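Local structure of inactive dihydroorotase-like domain (Chaetomium thermophilum, 5NNL) at residues A[50-55]-A[77-82]; A[100-105]-A[128-133]; A[132-137]-A[159-164]. The protein is an inactive dihydroorotase-like domain, probably built on the beta/alpha-barrel of its enzyme relatives but without their activity. All coordinates share one frame; numbering follows the deposited sequence.

How the contacts relate
Following the chain from the N terminus, contact 1 comes first: the loop before helix 56-64 meets the end of strand 73-79, closing a loop of 21 residues. Contact 2 opens after it has closed and joins the end of strand 98-100 to strand 128-130 and the turn beyond, with helix 111-121 in between. Contact 3 begins on Ala132 and Arg133, the last two residues of contact 2, and ties the start of helix 134-146 to the start of helix 159-170. None nests in another. Contacts 1 and 2 touch where Thr79 CG2 lies 3.6 Å from Pro101 CD; contacts 2 and 3 meet through Phe102 and Asp136.

Contact 1. Residues A[50-55]-A[77-82]; sequences DGSISD and SITATS
The backbone oxygen of Ile53 takes two hydrogen bonds from Thr79, at the end of strand 73-79 in the beta/alpha-barrel, joining the loop before helix 56-64 to the strand end. Thr79 N donates over 2.7 Å to Ile53 O, almost in line with the carbonyl and nearly straight (171° at the hydrogen). Thr79 OG1 donates to the same Ile53 O over 3.1 Å, but from above the carbonyl plane. With chi1 at -41° the hydroxyl stands beside its own backbone N, which brings both donors of one residue to a single acceptor. Ile78 flanks this grip: its CG1 comes within 3.4 Å of Ile53 O. The two isoleucine side chains cross at about a right angle, Ile53 CG2 lying 4.0 Å from Ile78 CG1, while Ile53 CG2 also comes to 3.3 Å from Ser77 O. Helix 85-89 backs Ile78 through Ile88. Farther along, Asp55 turns from the strand and caps the next helix, its OD1 accepting from Ser58 N. Asn84 ND2 donates to Ser54 O, and Thr81 OG1 is also hydrogen-bonded to Asn84. At Ser54 the contact thins, its CB lying 4.4 Å from Thr81 CG2.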
loop_
_atom_site.group_PDB
_atom_site.type_symbol
_atom_site.label_atom_id
_atom_site.label_comp_id
_atom_site.label_asym_id
_atom_site.label_seq_id
_atom_site.Cartn_x
_atom_site.Cartn_y
_atom_site.Cartn_z
ATOM N N ASP A 50 3.548 -12.656 11.401
ATOM C CA ASP A 50 2.896 -13.752 12.113
ATOM C C ASP A 50 1.861 -13.210 13.088
ATOM O O ASP A 50 1.713 -13.700 14.210
ATOM C CB ASP A 50 3.924 -14.620 12.836
ATOM C CG ASP A 50 4.670 -15.554 11.893
ATOM O OD1 ASP A 50 4.004 -16.288 11.129
ATOM O OD2 ASP A 50 5.922 -15.549 11.913
ATOM N N GLY A 51 1.128 -12.191 12.663
ATOM C CA GLY A 51 0.101 -11.606 13.498
ATOM C C GLY A 51 -0.700 -10.596 12.712
ATOM O O GLY A 51 -0.538 -10.455 11.499
ATOM N N SER A 52 -1.575 -9.889 13.421
ATOM C CA SER A 52 -2.415 -8.894 12.773
ATOM C C SER A 52 -3.065 -8.016 13.830
ATOM O O SER A 52 -3.209 -8.411 14.990
ATOM C CB SER A 52 -3.495 -9.556 11.911
ATOM O OG SER A 52 -4.414 -10.265 12.726
ATOM N N ILE A 53 -3.458 -6.816 13.407
ATOM C CA ILE A 53 -4.338 -5.970 14.207
ATOM C C ILE A 53 -5.753 -6.505 14.012
ATOM O O ILE A 53 -6.400 -6.239 12.998
ATOM C CB ILE A 53 -4.222 -4.491 13.828
ATOM C CG1 ILE A 53 -2.800 -3.989 14.112
ATOM C CG2 ILE A 53 -5.261 -3.658 14.593
ATOM C CD1 ILE A 53 -2.564 -2.527 13.750
ATOM N N SER A 54 -6.231 -7.281 14.991
ATOM C CA SER A 54 -7.529 -7.938 14.918
ATOM C C SER A 54 -8.429 -7.682 16.120
ATOM O O SER A 54 -9.601 -8.075 16.077
ATOM C CB SER A 54 -7.345 -9.458 14.761
ATOM O OG SER A 54 -6.414 -9.960 15.709
ATOM N N ASP A 55 -7.936 -7.042 17.178
ATOM C CA ASP A 55 -8.738 -6.779 18.367
ATOM C C ASP A 55 -8.185 -5.540 19.065
ATOM O O ASP A 55 -7.288 -4.863 18.552
ATOM C CB ASP A 55 -8.735 -8.010 19.279
ATOM C CG ASP A 55 -7.343 -8.558 19.496
ATOM O OD1 ASP A 55 -6.410 -7.742 19.653
ATOM O OD2 ASP A 55 -7.181 -9.797 19.502
ATOM N N SER A 77 -4.787 0.420 10.676
ATOM C CA SER A 77 -5.964 -0.223 10.120
ATOM C C SER A 77 -6.213 -1.480 10.938
ATOM O O SER A 77 -5.393 -1.867 11.774
ATOM C CB SER A 77 -5.774 -0.535 8.630
ATOM O OG SER A 77 -6.962 -1.032 8.037
ATOM N N ILE A 78 -7.353 -2.121 10.695
ATOM C CA ILE A 78 -7.752 -3.287 11.475
ATOM C C ILE A 78 -8.326 -4.354 10.554
ATOM O O ILE A 78 -9.041 -4.046 9.595
ATOM C CB ILE A 78 -8.763 -2.904 12.574
ATOM C CG1 ILE A 78 -9.064 -4.114 13.450
ATOM C CG2 ILE A 78 -10.044 -2.326 11.962
ATOM C CD1 ILE A 78 -9.374 -3.740 14.899
ATOM N N THR A 79 -8.019 -5.612 10.867
ATOM C CA THR A 79 -8.427 -6.757 10.065
ATOM C C THR A 79 -9.763 -7.313 10.535
ATOM O O THR A 79 -10.005 -7.457 11.738
ATOM C CB THR A 79 -7.379 -7.866 10.153
ATOM O OG1 THR A 79 -6.070 -7.293 10.093
ATOM C CG2 THR A 79 -7.547 -8.865 9.026
ATOM N N ALA A 80 -10.614 -7.652 9.576
ATOM C CA ALA A 80 -11.872 -8.307 9.882
ATOM C C ALA A 80 -11.657 -9.804 10.063
ATOM O O ALA A 80 -10.788 -10.413 9.434
ATOM C CB ALA A 80 -12.893 -8.056 8.772
ATOM N N THR A 81 -12.467 -10.394 10.938
ATOM C CA THR A 81 -12.476 -11.834 11.155
ATOM C C THR A 81 -13.930 -12.274 11.240
ATOM O O THR A 81 -14.851 -11.499 10.956
ATOM C CB THR A 81 -11.685 -12.233 12.412
ATOM O OG1 THR A 81 -12.388 -11.809 13.588
ATOM C CG2 THR A 81 -10.286 -11.628 12.402
ATOM N N SER A 82 -14.132 -13.531 11.644
ATOM C CA SER A 82 -15.471 -14.112 11.677
ATOM C C SER A 82 -16.326 -13.506 12.788
ATOM O O SER A 82 -17.535 -13.312 12.610
ATOM C CB SER A 82 -15.371 -15.628 11.851
ATOM O OG SER A 82 -14.110 -16.016 12.367
#

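Contact 2. Residues A[100-105]-A[128-133]; sequences IPFNHL and IITDAR
Ile100 and Thr130 meet at the ends of neighbouring parallel strands, 98-100 and 128-130, of the beta/alpha-barrel, just where both segments leave the strands for the loops that follow. The packed part begins with the backbone: Ile100 N donates to Ile129 O over 2.8 Å, at 162° at the hydrogen. One residue on, a side chain takes over from the backbone, for Thr130 OG1 donates to Ile100 O over 2.9 Å, approaching nearly in line with that carbonyl. With chi1 at 177° the Thr130 hydroxyl lies beside its own carbonyl carbon, turned away from its N, which puts it within reach of both Ile100 O and Ala132 N. Thr130 OG1 accepts from Ala132 N at 2.9 Å, an ST turn, so one hydroxyl both receives a bond from its own segment and gives one to the neighbouring strand. Apolar contacts lie near this polar pair: Ile100 CD1 reaches Ile128 CG2 at 3.6 Å, and nearer the loop Ala132 CB comes obliquely to the Phe102 ring, 3.6 Å from Phe102 CE2, while Thr130 OG1 lies near the ring plane at its edge. Val115 of helix 111-121 touches both Ile100 and Phe102, and Ile140 of helix 134-146 covers Ile100 and Thr130. The looser side lies at Asp131, which is partly exposed. Here Phe102 N and the Asp131 carboxylate are too far apart to bond directly and are joined by a water, which accepts from Phe102 N and donates to Asp131 OD1. That carboxylate oxygen, Asp131 OD1, also rests beside the proline, 3.4 Å from Pro101 CA and 3.7 Å from Pro101 CB.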
loop_
_atom_site.group_PDB
_atom_site.type_symbol
_atom_site.label_atom_id
_atom_site.label_comp_id
_atom_site.label_asym_id
_atom_site.label_seq_id
_atom_site.Cartn_x
_atom_site.Cartn_y
_atom_site.Cartn_z
ATOM N N ILE A 100 -10.649 -6.321 4.987
ATOM C CA ILE A 100 -11.432 -7.557 4.966
ATOM C C ILE A 100 -10.742 -8.548 4.048
ATOM O O ILE A 100 -10.936 -8.528 2.830
ATOM C CB ILE A 100 -12.880 -7.300 4.510
ATOM C CG1 ILE A 100 -13.542 -6.252 5.403
ATOM C CG2 ILE A 100 -13.664 -8.609 4.544
ATOM C CD1 ILE A 100 -14.967 -5.914 5.018
ATOM N N PRO A 101 -9.932 -9.455 4.590
ATOM C CA PRO A 101 -9.478 -10.604 3.813
ATOM C C PRO A 101 -10.429 -11.777 3.994
ATOM O O PRO A 101 -11.068 -11.940 5.034
ATOM C CB PRO A 101 -8.105 -10.899 4.425
ATOM C CG PRO A 101 -8.309 -10.564 5.901
ATOM C CD PRO A 101 -9.377 -9.475 5.959
ATOM N N PHE A 102 -10.524 -12.605 2.957
ATOM C CA PHE A 102 -11.443 -13.735 3.002
ATOM C C PHE A 102 -10.810 -15.011 3.545
ATOM O O PHE A 102 -11.539 -15.962 3.850
ATOM C CB PHE A 102 -12.019 -13.997 1.610
ATOM C CG PHE A 102 -13.245 -13.189 1.305
ATOM C CD1 PHE A 102 -14.493 -13.784 1.298
ATOM C CD2 PHE A 102 -13.151 -11.835 1.038
ATOM C CE1 PHE A 102 -15.624 -13.050 1.019
ATOM C CE2 PHE A 102 -14.280 -11.090 0.758
ATOM C CZ PHE A 102 -15.520 -11.699 0.748
ATOM N N ASN A 103 -9.484 -15.055 3.685
ATOM C CA ASN A 103 -8.823 -16.209 4.284
ATOM C C ASN A 103 -8.895 -16.201 5.808
ATOM O O ASN A 103 -8.602 -17.226 6.431
ATOM C CB ASN A 103 -7.357 -16.270 3.830
ATOM C CG ASN A 103 -6.576 -15.021 4.199
ATOM O OD1 ASN A 103 -7.158 -14.006 4.573
ATOM N ND2 ASN A 103 -5.253 -15.087 4.089
ATOM N N HIS A 104 -9.276 -15.076 6.418
ATOM C CA HIS A 104 -9.461 -15.003 7.863
ATOM C C HIS A 104 -10.811 -15.539 8.319
ATOM O O HIS A 104 -11.029 -15.667 9.529
ATOM C CB HIS A 104 -9.330 -13.554 8.351
ATOM C CG HIS A 104 -7.917 -13.103 8.557
ATOM N ND1 HIS A 104 -6.947 -13.214 7.584
ATOM C CD2 HIS A 104 -7.314 -12.527 9.624
ATOM C CE1 HIS A 104 -5.806 -12.733 8.045
ATOM N NE2 HIS A 104 -6.002 -12.309 9.280
ATOM N N LEU A 105 -11.713 -15.852 7.396
ATOM C CA LEU A 105 -13.108 -16.084 7.727
ATOM C C LEU A 105 -13.395 -17.569 7.916
ATOM O O LEU A 105 -12.681 -18.440 7.411
ATOM C CB LEU A 105 -14.012 -15.494 6.642
ATOM C CG LEU A 105 -13.736 -14.019 6.336
ATOM C CD1 LEU A 105 -14.752 -13.469 5.350
ATOM C CD2 LEU A 105 -13.729 -13.182 7.603
ATOM N N ILE A 128 -13.274 0.968 3.513
ATOM C CA ILE A 128 -13.126 -0.481 3.606
ATOM C C ILE A 128 -12.251 -0.946 2.451
ATOM O O ILE A 128 -12.449 -0.534 1.304
ATOM C CB ILE A 128 -14.488 -1.208 3.575
ATOM C CG1 ILE A 128 -15.320 -0.817 4.800
ATOM C CG2 ILE A 128 -14.285 -2.727 3.523
ATOM C CD1 ILE A 128 -16.725 -1.409 4.827
ATOM N N ILE A 129 -11.298 -1.822 2.756
ATOM C CA ILE A 129 -10.323 -2.303 1.786
ATOM C C ILE A 129 -10.290 -3.824 1.853
ATOM O O ILE A 129 -10.371 -4.409 2.938
ATOM C CB ILE A 129 -8.923 -1.698 2.046
ATOM C CG1 ILE A 129 -7.849 -2.425 1.231
ATOM C CG2 ILE A 129 -8.583 -1.745 3.524
ATOM C CD1 ILE A 129 -6.480 -1.758 1.281
ATOM N N THR A 130 -10.184 -4.465 0.689
ATOM C CA THR A 130 -10.181 -5.916 0.602
ATOM C C THR A 130 -9.178 -6.374 -0.446
ATOM O O THR A 130 -8.878 -5.652 -1.400
ATOM C CB THR A 130 -11.569 -6.470 0.241
ATOM O OG1 THR A 130 -11.493 -7.892 0.099
ATOM C CG2 THR A 130 -12.085 -5.853 -1.060
ATOM N N ASP A 131 -8.660 -7.589 -0.255
ATOM C CA ASP A 131 -7.851 -8.265 -1.261
ATOM C C ASP A 131 -8.595 -9.442 -1.887
ATOM O O ASP A 131 -7.963 -10.352 -2.435
ATOM C CB ASP A 131 -6.523 -8.729 -0.659
ATOM C CG ASP A 131 -6.703 -9.736 0.460
ATOM O OD1 ASP A 131 -7.858 -9.987 0.869
ATOM O OD2 ASP A 131 -5.684 -10.281 0.932
ATOM N N ALA A 132 -9.926 -9.435 -1.818
ATOM C CA ALA A 132 -10.724 -10.538 -2.340
ATOM C C ALA A 132 -10.477 -10.726 -3.833
ATOM O O ALA A 132 -10.169 -9.776 -4.559
ATOM C CB ALA A 132 -12.211 -10.282 -2.088
ATOM N N ARG A 133 -10.613 -11.974 -4.285
ATOM C CA ARG A 133 -10.482 -12.330 -5.690
ATOM C C ARG A 133 -11.734 -13.063 -6.152
ATOM O O ARG A 133 -12.526 -13.558 -5.345
ATOM C CB ARG A 133 -9.267 -13.231 -5.958
ATOM C CG ARG A 133 -7.984 -12.817 -5.267
ATOM C CD ARG A 133 -7.539 -11.434 -5.687
ATOM N NE ARG A 133 -6.294 -11.061 -5.022
ATOM C CZ ARG A 133 -5.907 -9.813 -4.771
ATOM N NH1 ARG A 133 -4.751 -9.604 -4.160
ATOM N NH2 ARG A 133 -6.666 -8.778 -5.115
HETATM O O HOH W 1 -9.458 -12.278 0.316
#

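Contact 3. Residues A[132-137]-A[159-164]; sequences ARTTDL and KDDIKL
Asp161 sends its carboxylate across to the start of helix 134-146, where Asp161 OD1 accepts from Thr134 N over 3.1 Å. The donor meets this oxygen on its syn side, and the bond is bent to 151° at the hydrogen. Asp161 CG stands beside its own backbone N (chi1 -79°), the conformation from which the carboxylate reaches Thr134 N. Asp161 OD2 lies against the aliphatic part of Arg133, 3.3 Å from Arg133 CD. The guanidinium itself makes no direct salt bridge: Arg133 NE is 4.5 Å from Asp161 OD2, and the two flat groups are turned 40° apart. A water closes the gap, accepting from Arg133 NH2 and donating to both Asp161 OD2 (2.6 Å) and Ala132 O. In the beta/alpha-barrel, this joins the N-terminal ends of two successive outer helices, 134-146 and 159-170. Leu137, three residues after Thr134, packs on the carboxylate, its CD2 3.7 Å from Asp161 CG, and meets Leu164 tip to tip through the CD2 methyls at 4.1 Å. Leu137 N donates to Arg133 O within its own segment. Farther out, Arg133 NH2 also donates to Ser154 O, a second partner beside the water, while Thr158 OG1 is hydrogen-bonded to Asp161 N.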
loop_
_atom_site.group_PDB
_atom_site.type_symbol
_atom_site.label_atom_id
_atom_site.label_comp_id
_atom_site.label_asym_id
_atom_site.label_seq_id
_atom_site.Cartn_x
_atom_site.Cartn_y
_atom_site.Cartn_z
ATOM N N ALA A 132 -9.926 -9.435 -1.818
ATOM C CA ALA A 132 -10.724 -10.538 -2.340
ATOM C C ALA A 132 -10.477 -10.726 -3.833
ATOM O O ALA A 132 -10.169 -9.776 -4.559
ATOM C CB ALA A 132 -12.211 -10.282 -2.088
ATOM N N ARG A 133 -10.613 -11.974 -4.285
ATOM C CA ARG A 133 -10.482 -12.330 -5.690
ATOM C C ARG A 133 -11.734 -13.063 -6.152
ATOM O O ARG A 133 -12.526 -13.558 -5.345
ATOM C CB ARG A 133 -9.267 -13.231 -5.958
ATOM C CG ARG A 133 -7.984 -12.817 -5.267
ATOM C CD ARG A 133 -7.539 -11.434 -5.687
ATOM N NE ARG A 133 -6.294 -11.061 -5.022
ATOM C CZ ARG A 133 -5.907 -9.813 -4.771
ATOM N NH1 ARG A 133 -4.751 -9.604 -4.160
ATOM N NH2 ARG A 133 -6.666 -8.778 -5.115
ATOM N N THR A 134 -11.885 -13.126 -7.476
ATOM C CA THR A 134 -12.931 -13.890 -8.148
ATOM C C THR A 134 -14.259 -13.836 -7.403
ATOM O O THR A 134 -14.846 -12.760 -7.249
ATOM C CB THR A 134 -12.485 -15.344 -8.339
ATOM O OG1 THR A 134 -12.429 -16.011 -7.070
ATOM C CG2 THR A 134 -11.113 -15.405 -9.008
ATOM N N THR A 135 -14.745 -14.988 -6.932
ATOM C CA THR A 135 -16.088 -15.032 -6.366
ATOM C C THR A 135 -16.167 -14.301 -5.032
ATOM O O THR A 135 -17.200 -13.699 -4.721
ATOM C CB THR A 135 -16.550 -16.483 -6.222
ATOM O OG1 THR A 135 -15.498 -17.280 -5.663
ATOM C CG2 THR A 135 -16.932 -17.042 -7.584
ATOM N N ASP A 136 -15.100 -14.337 -4.229
ATOM C CA ASP A 136 -15.066 -13.504 -3.030
ATOM C C ASP A 136 -15.146 -12.029 -3.398
ATOM O O ASP A 136 -15.855 -11.255 -2.745
ATOM C CB ASP A 136 -13.794 -13.766 -2.225
ATOM C CG ASP A 136 -13.729 -15.170 -1.659
ATOM O OD1 ASP A 136 -14.788 -15.824 -1.541
ATOM O OD2 ASP A 136 -12.612 -15.610 -1.317
ATOM N N LEU A 137 -14.413 -11.622 -4.440
ATOM C CA LEU A 137 -14.453 -10.232 -4.889
ATOM C C LEU A 137 -15.862 -9.833 -5.309
ATOM O O LEU A 137 -16.382 -8.796 -4.879
ATOM C CB LEU A 137 -13.472 -10.024 -6.045
ATOM C CG LEU A 137 -13.488 -8.644 -6.712
ATOM C CD1 LEU A 137 -13.239 -7.540 -5.690
ATOM C CD2 LEU A 137 -12.455 -8.583 -7.831
ATOM N N LYS A 159 -6.237 -10.472 -14.939
ATOM C CA LYS A 159 -7.126 -9.955 -15.974
ATOM C C LYS A 159 -8.584 -10.079 -15.551
ATOM O O LYS A 159 -9.370 -9.135 -15.694
ATOM C CB LYS A 159 -6.875 -10.721 -17.273
ATOM C CG LYS A 159 -7.781 -10.360 -18.424
ATOM C CD LYS A 159 -7.450 -11.215 -19.638
ATOM C CE LYS A 159 -8.075 -10.669 -20.897
ATOM N NZ LYS A 159 -7.846 -11.578 -22.063
ATOM N N ASP A 160 -8.965 -11.251 -15.040
ATOM C CA ASP A 160 -10.350 -11.489 -14.649
ATOM C C ASP A 160 -10.827 -10.458 -13.631
ATOM O O ASP A 160 -11.929 -9.911 -13.753
ATOM C CB ASP A 160 -10.495 -12.903 -14.077
ATOM C CG ASP A 160 -10.323 -13.992 -15.129
ATOM O OD1 ASP A 160 -10.522 -13.715 -16.330
ATOM O OD2 ASP A 160 -10.004 -15.138 -14.747
ATOM N N ASP A 161 -10.008 -10.181 -12.613
ATOM C CA ASP A 161 -10.447 -9.278 -11.552
ATOM C C ASP A 161 -10.514 -7.832 -12.039
ATOM O O ASP A 161 -11.470 -7.113 -11.722
ATOM C CB ASP A 161 -9.525 -9.402 -10.333
ATOM C CG ASP A 161 -9.833 -10.634 -9.480
ATOM O OD1 ASP A 161 -10.773 -11.386 -9.810
ATOM O OD2 ASP A 161 -9.133 -10.848 -8.470
ATOM N N ILE A 162 -9.530 -7.384 -12.823
ATOM C CA ILE A 162 -9.550 -5.987 -13.252
ATOM C C ILE A 162 -10.706 -5.740 -14.211
ATOM O O ILE A 162 -11.261 -4.636 -14.250
ATOM C CB ILE A 162 -8.199 -5.572 -13.873
ATOM C CG1 ILE A 162 -8.059 -4.042 -13.894
ATOM C CG2 ILE A 162 -8.040 -6.110 -15.297
ATOM C CD1 ILE A 162 -7.987 -3.393 -12.516
ATOM N N LYS A 163 -11.103 -6.754 -14.981
ATOM C CA LYS A 163 -12.235 -6.590 -15.884
ATOM C C LYS A 163 -13.558 -6.568 -15.130
ATOM O O LYS A 163 -14.484 -5.853 -15.529
ATOM C CB LYS A 163 -12.241 -7.702 -16.930
ATOM C CG LYS A 163 -11.150 -7.548 -17.981
ATOM C CD LYS A 163 -11.402 -8.423 -19.190
ATOM C CE LYS A 163 -12.562 -7.894 -20.028
ATOM N NZ LYS A 163 -12.648 -8.579 -21.345
ATOM N N LEU A 164 -13.672 -7.338 -14.047
ATOM C CA LEU A 164 -14.865 -7.248 -13.213
ATOM C C LEU A 164 -14.963 -5.880 -12.553
ATOM O O LEU A 164 -16.054 -5.310 -12.449
ATOM C CB LEU A 164 -14.856 -8.359 -12.161
ATOM C CG LEU A 164 -16.002 -8.341 -11.146
ATOM C CD1 LEU A 164 -17.349 -8.530 -11.828
ATOM C CD2 LEU A 164 -15.782 -9.404 -10.085
HETATM O O HOH W 2 -8.670 -8.806 -6.952
#